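Local coordinates for dUTPase (Streptococcus mutans, PDB 3H6X), which probably hydrolyses dUTP to dUMP and diphosphate, as a trimeric member of the dUTPase family, at residues B[28-42]-B[110-124]. Numbering follows the deposited sequence.
Sequences AGYDLKVAERTEISA and TVVLEAGERVVQGVF
Val34 carries the buried part of this contact: its CG2 lies 3.8 Å from Val119 CB and 3.9 Å from Leu113 CB, the two valine side chains crossing at about a right angle. With CG1 anti to the backbone N (chi1 175°), CG2 stands beside that N and also meets Glu117 O. The Val34 backbone is gripped as well, its N bonding to Glu117 O and its O accepting from Gly116 N at 2.8 Å, so the type II turn Glu114-Glu117 is tied to segment 28-42; Gly116, with a positive phi of 94°, suits that turn. Further along, Leu32 CB packs on Val120 CG2, and Leu32 CD1 lies 3.8 Å from Gly122 N. Strands 30-33 and 118-124, and again 38-40 and 111-113, pair antiparallel as two ladders of the dUTPase jelly-roll barrel, with a beta bulge shifting the register between Leu32 and Lys33. Val119 and Ile40 also touch Met103 of strand 100-105, while Tyr30 OH bonds to Ile130 N of the second subunit. The solvent side is polar and looser. Arg37 and Glu114 lie side by side and point the same way, guanidinium and carboxylate planes 82° apart, NE forming a salt bridge to OE1 at 3.0 Å, and one water joins NE weakly to OE2. Asp31 OD2 and Arg118 NH1 form a salt bridge whose hydrogen bond, 3.4 Å, is weak; that NH1 also pairs with Glu23. Lys33 passes its extended chain over Gly116 O, CD 3.4 Å away, and its NZ bonds to Asn17 O.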
loop_
_atom_site.group_PDB
_atom_site.type_symbol
_atom_site.label_atom_id
_atom_site.label_comp_id
_atom_site.label_asym_id
_atom_site.label_seq_id
_atom_site.Cartn_x
_atom_site.Cartn_y
_atom_site.Cartn_z
ATOM N N ALA B 28 11.713 4.705 8.178
ATOM C CA ALA B 28 11.569 3.342 7.699
ATOM C C ALA B 28 12.061 3.244 6.260
ATOM O O ALA B 28 12.554 2.196 5.843
ATOM C CB ALA B 28 10.127 2.925 7.752
ATOM N N GLY B 29 11.862 4.331 5.510
ATOM C CA GLY B 29 12.021 4.314 4.063
ATOM C C GLY B 29 13.310 4.919 3.535
ATOM O O GLY B 29 13.853 5.864 4.121
ATOM N N TYR B 30 13.793 4.345 2.437
ATOM C CA TYR B 30 14.936 4.838 1.667
ATOM C C TYR B 30 14.386 5.573 0.472
ATOM O O TYR B 30 13.557 5.041 -0.255
ATOM C CB TYR B 30 15.799 3.657 1.190
ATOM C CG TYR B 30 16.548 3.033 2.338
ATOM C CD1 TYR B 30 15.956 2.055 3.127
ATOM C CD2 TYR B 30 17.838 3.460 2.666
ATOM C CE1 TYR B 30 16.627 1.516 4.213
ATOM C CE2 TYR B 30 18.516 2.924 3.748
ATOM C CZ TYR B 30 17.901 1.957 4.513
ATOM O OH TYR B 30 18.556 1.416 5.586
ATOM N N ASP B 31 14.836 6.808 0.263
ATOM C CA ASP B 31 14.224 7.626 -0.790
ATOM C C ASP B 31 14.884 7.367 -2.140
ATOM O O ASP B 31 16.038 7.732 -2.350
ATOM C CB ASP B 31 14.300 9.110 -0.416
ATOM C CG ASP B 31 13.473 9.437 0.828
ATOM O OD1 ASP B 31 12.309 8.985 0.905
ATOM O OD2 ASP B 31 13.976 10.164 1.706
ATOM N N LEU B 32 14.135 6.741 -3.047
ATOM C CA LEU B 32 14.603 6.506 -4.408
ATOM C C LEU B 32 14.372 7.757 -5.254
ATOM O O LEU B 32 13.425 8.516 -5.027
ATOM C CB LEU B 32 13.896 5.284 -5.031
ATOM C CG LEU B 32 14.411 3.910 -4.590
ATOM C CD1 LEU B 32 13.914 3.546 -3.200
ATOM C CD2 LEU B 32 13.954 2.852 -5.591
ATOM N N LYS B 33 15.254 7.975 -6.222
ATOM C CA LYS B 33 15.247 9.216 -6.990
ATOM C C LYS B 33 15.042 8.943 -8.473
ATOM O O LYS B 33 15.216 7.819 -8.931
ATOM C CB LYS B 33 16.571 9.950 -6.785
ATOM C CG LYS B 33 16.740 10.525 -5.372
ATOM C CD LYS B 33 18.158 11.054 -5.150
ATOM C CE LYS B 33 18.256 11.766 -3.797
ATOM N NZ LYS B 33 19.658 12.224 -3.523
ATOM N N VAL B 34 14.650 9.990 -9.202
ATOM C CA VAL B 34 14.450 9.933 -10.639
ATOM C C VAL B 34 15.797 9.906 -11.338
ATOM O O VAL B 34 16.608 10.781 -11.113
ATOM C CB VAL B 34 13.624 11.165 -11.088
ATOM C CG1 VAL B 34 13.503 11.202 -12.602
ATOM C CG2 VAL B 34 12.230 11.115 -10.429
ATOM N N ALA B 35 16.043 8.898 -12.181
ATOM C CA ALA B 35 17.400 8.682 -12.714
ATOM C C ALA B 35 17.727 9.634 -13.863
ATOM O O ALA B 35 18.878 9.999 -14.096
ATOM C CB ALA B 35 17.561 7.254 -13.182
ATOM N N GLU B 36 16.691 10.028 -14.587
ATOM C CA GLU B 36 16.873 10.933 -15.712
ATOM C C GLU B 36 15.606 11.727 -15.909
ATOM O O GLU B 36 14.513 11.271 -15.555
ATOM C CB GLU B 36 17.173 10.152 -16.986
ATOM C CG GLU B 36 16.026 9.307 -17.443
ATOM C CD GLU B 36 16.302 8.604 -18.766
ATOM O OE1 GLU B 36 17.464 8.661 -19.252
ATOM O OE2 GLU B 36 15.343 7.988 -19.303
ATOM N N ARG B 37 15.734 12.912 -16.487
ATOM C CA ARG B 37 14.557 13.749 -16.668
ATOM C C ARG B 37 13.430 12.966 -17.344
ATOM O O ARG B 37 13.631 12.311 -18.378
ATOM C CB ARG B 37 14.904 15.005 -17.479
ATOM C CG ARG B 37 13.697 15.900 -17.729
ATOM C CD ARG B 37 14.006 17.065 -18.669
ATOM N NE ARG B 37 14.455 18.243 -17.943
ATOM C CZ ARG B 37 15.643 18.821 -18.118
ATOM N NH1 ARG B 37 16.509 18.328 -19.003
ATOM N NH2 ARG B 37 15.975 19.897 -17.407
ATOM N N THR B 38 12.240 13.026 -16.754
ATOM C CA THR B 38 11.118 12.231 -17.233
ATOM C C THR B 38 9.846 13.072 -17.281
ATOM O O THR B 38 9.433 13.656 -16.276
ATOM C CB THR B 38 10.883 10.997 -16.321
ATOM O OG1 THR B 38 12.041 10.155 -16.330
ATOM C CG2 THR B 38 9.692 10.189 -16.794
ATOM N N GLU B 39 9.250 13.155 -18.465
ATOM C CA GLU B 39 7.993 13.885 -18.641
ATOM C C GLU B 39 6.794 12.945 -18.552
ATOM O O GLU B 39 6.818 11.827 -19.084
ATOM C CB GLU B 39 7.960 14.545 -20.020
ATOM C CG GLU B 39 8.733 15.836 -20.122
ATOM C CD GLU B 39 8.624 16.432 -21.516
ATOM O OE1 GLU B 39 8.945 15.713 -22.488
ATOM O OE2 GLU B 39 8.200 17.599 -21.640
ATOM N N ILE B 40 5.734 13.414 -17.902
ATOM C CA ILE B 40 4.501 12.644 -17.828
ATOM C C ILE B 40 3.338 13.506 -18.304
ATOM O O ILE B 40 2.972 14.485 -17.646
ATOM C CB ILE B 40 4.219 12.128 -16.400
ATOM C CG1 ILE B 40 5.471 11.425 -15.844
ATOM C CG2 ILE B 40 3.043 11.184 -16.423
ATOM C CD1 ILE B 40 5.302 10.861 -14.455
ATOM N N SER B 41 2.789 13.150 -19.462
ATOM C CA SER B 41 1.664 13.880 -20.039
ATOM C C SER B 41 0.424 13.854 -19.150
ATOM O O SER B 41 0.252 12.985 -18.305
ATOM C CB SER B 41 1.313 13.320 -21.425
ATOM O OG SER B 41 2.441 13.393 -22.275
ATOM N N ALA B 42 -0.457 14.823 -19.354
ATOM C CA ALA B 42 -1.727 14.856 -18.642
ATOM C C ALA B 42 -2.456 13.524 -18.716
ATOM O O ALA B 42 -2.686 12.988 -19.809
ATOM C CB ALA B 42 -2.618 15.980 -19.209
ATOM N N THR B 110 1.245 18.710 -18.405
ATOM C CA THR B 110 2.413 17.836 -18.344
ATOM C C THR B 110 3.213 18.129 -17.085
ATOM O O THR B 110 3.416 19.296 -16.728
ATOM C CB THR B 110 3.293 18.018 -19.591
ATOM O OG1 THR B 110 2.573 17.522 -20.722
ATOM C CG2 THR B 110 4.607 17.253 -19.455
ATOM N N VAL B 111 3.634 17.070 -16.392
ATOM C CA VAL B 111 4.497 17.214 -15.220
ATOM C C VAL B 111 5.875 16.675 -15.580
ATOM O O VAL B 111 5.984 15.630 -16.212
ATOM C CB VAL B 111 3.932 16.455 -13.996
ATOM C CG1 VAL B 111 4.941 16.475 -12.856
ATOM C CG2 VAL B 111 2.606 17.077 -13.550
ATOM N N VAL B 112 6.910 17.415 -15.200
ATOM C CA VAL B 112 8.285 16.993 -15.452
ATOM C C VAL B 112 8.977 16.653 -14.148
ATOM O O VAL B 112 8.989 17.464 -13.219
ATOM C CB VAL B 112 9.103 18.098 -16.135
ATOM C CG1 VAL B 112 10.541 17.658 -16.299
ATOM C CG2 VAL B 112 8.495 18.429 -17.489
ATOM N N LEU B 113 9.522 15.440 -14.082
ATOM C CA LEU B 113 10.366 15.035 -12.969
ATOM C C LEU B 113 11.812 15.225 -13.406
ATOM O O LEU B 113 12.228 14.646 -14.414
ATOM C CB LEU B 113 10.110 13.567 -12.629
ATOM C CG LEU B 113 8.773 13.288 -11.933
ATOM C CD1 LEU B 113 8.492 11.780 -11.829
ATOM C CD2 LEU B 113 8.767 13.907 -10.544
ATOM N N GLU B 114 12.553 16.063 -12.683
ATOM C CA GLU B 114 13.976 16.268 -12.960
ATOM C C GLU B 114 14.817 15.134 -12.378
ATOM O O GLU B 114 14.443 14.524 -11.367
ATOM C CB GLU B 114 14.441 17.593 -12.367
ATOM C CG GLU B 114 13.618 18.799 -12.816
ATOM C CD GLU B 114 13.738 19.073 -14.312
ATOM O OE1 GLU B 114 14.702 18.593 -14.955
ATOM O OE2 GLU B 114 12.861 19.782 -14.852
ATOM N N ALA B 115 15.946 14.839 -13.023
ATOM C CA ALA B 115 16.902 13.878 -12.473
ATOM C C ALA B 115 17.259 14.285 -11.056
ATOM O O ALA B 115 17.507 15.471 -10.792
ATOM C CB ALA B 115 18.168 13.826 -13.324
ATOM N N GLY B 116 17.276 13.311 -10.151
ATOM C CA GLY B 116 17.640 13.550 -8.762
ATOM C C GLY B 116 16.482 13.825 -7.817
ATOM O O GLY B 116 16.660 13.792 -6.596
ATOM N N GLU B 117 15.293 14.084 -8.362
ATOM C CA GLU B 117 14.125 14.334 -7.514
ATOM C C GLU B 117 13.690 13.041 -6.837
ATOM O O GLU B 117 13.682 11.984 -7.465
ATOM C CB GLU B 117 12.952 14.894 -8.326
ATOM C CG GLU B 117 13.054 16.380 -8.637
ATOM C CD GLU B 117 11.834 16.922 -9.385
ATOM O OE1 GLU B 117 10.953 16.142 -9.779
ATOM O OE2 GLU B 117 11.756 18.149 -9.572
ATOM N N ARG B 118 13.331 13.115 -5.556
ATOM C CA ARG B 118 12.870 11.916 -4.858
ATOM C C ARG B 118 11.459 11.561 -5.313
ATOM O O ARG B 118 10.607 12.432 -5.464
ATOM C CB ARG B 118 12.936 12.131 -3.343
ATOM C CG ARG B 118 14.361 12.342 -2.861
ATOM C CD ARG B 118 14.396 12.594 -1.367
ATOM N NE ARG B 118 13.953 13.946 -1.036
ATOM C CZ ARG B 118 13.711 14.351 0.206
ATOM N NH1 ARG B 118 13.887 13.508 1.222
ATOM N NH2 ARG B 118 13.304 15.598 0.424
ATOM N N VAL B 119 11.210 10.284 -5.540
ATOM C CA VAL B 119 9.955 9.879 -6.185
ATOM C C VAL B 119 9.177 8.823 -5.392
ATOM O O VAL B 119 7.955 8.901 -5.300
ATOM C CB VAL B 119 10.174 9.442 -7.666
ATOM C CG1 VAL B 119 11.057 8.177 -7.760
ATOM C CG2 VAL B 119 8.824 9.239 -8.371
ATOM N N VAL B 120 9.871 7.845 -4.814
ATOM C CA VAL B 120 9.180 6.875 -3.972
ATOM C C VAL B 120 10.059 6.534 -2.773
ATOM O O VAL B 120 11.237 6.874 -2.765
ATOM C CB VAL B 120 8.811 5.557 -4.712
ATOM C CG1 VAL B 120 7.758 5.809 -5.797
ATOM C CG2 VAL B 120 10.051 4.920 -5.294
ATOM N N GLN B 121 9.485 5.923 -1.741
ATOM C CA GLN B 121 10.304 5.442 -0.631
ATOM C C GLN B 121 10.264 3.922 -0.555
ATOM O O GLN B 121 9.216 3.310 -0.720
ATOM C CB GLN B 121 9.850 6.047 0.685
ATOM C CG GLN B 121 8.408 5.828 1.021
ATOM C CD GLN B 121 7.963 6.713 2.190
ATOM O OE1 GLN B 121 8.645 6.785 3.193
ATOM N NE2 GLN B 121 6.828 7.384 2.047
ATOM N N GLY B 122 11.419 3.311 -0.328
ATOM C CA GLY B 122 11.487 1.861 -0.275
ATOM C C GLY B 122 11.721 1.368 1.148
ATOM O O GLY B 122 12.585 1.886 1.856
ATOM N N VAL B 123 10.955 0.359 1.555
ATOM C CA VAL B 123 11.079 -0.234 2.883
ATOM C C VAL B 123 11.326 -1.739 2.748
ATOM O O VAL B 123 10.589 -2.427 2.051
ATOM C CB VAL B 123 9.804 -0.007 3.726
ATOM C CG1 VAL B 123 9.998 -0.569 5.139
ATOM C CG2 VAL B 123 9.437 1.487 3.775
ATOM N N PHE B 124 12.365 -2.245 3.409
ATOM C CA PHE B 124 12.666 -3.677 3.404
ATOM C C PHE B 124 11.978 -4.353 4.579
ATOM O O PHE B 124 12.058 -3.841 5.704
ATOM C CB PHE B 124 14.174 -3.886 3.572
ATOM C CG PHE B 124 15.003 -3.452 2.381
ATOM C CD1 PHE B 124 15.329 -4.361 1.379
ATOM C CD2 PHE B 124 15.468 -2.154 2.282
ATOM C CE1 PHE B 124 16.103 -3.981 0.311
ATOM C CE2 PHE B 124 16.260 -1.763 1.215
ATOM C CZ PHE B 124 16.573 -2.673 0.221
HETATM O O HOH W 1 13.702 -0.275 5.068
HETATM O O HOH W 2 10.158 6.815 5.768
HETATM O O HOH W 3 9.855 9.346 2.980
HETATM O O HOH W 4 19.221 14.474 -5.763
HETATM O O HOH W 5 13.128 20.491 -17.462
HETATM O O HOH W 6 -0.025 17.206 -21.146
#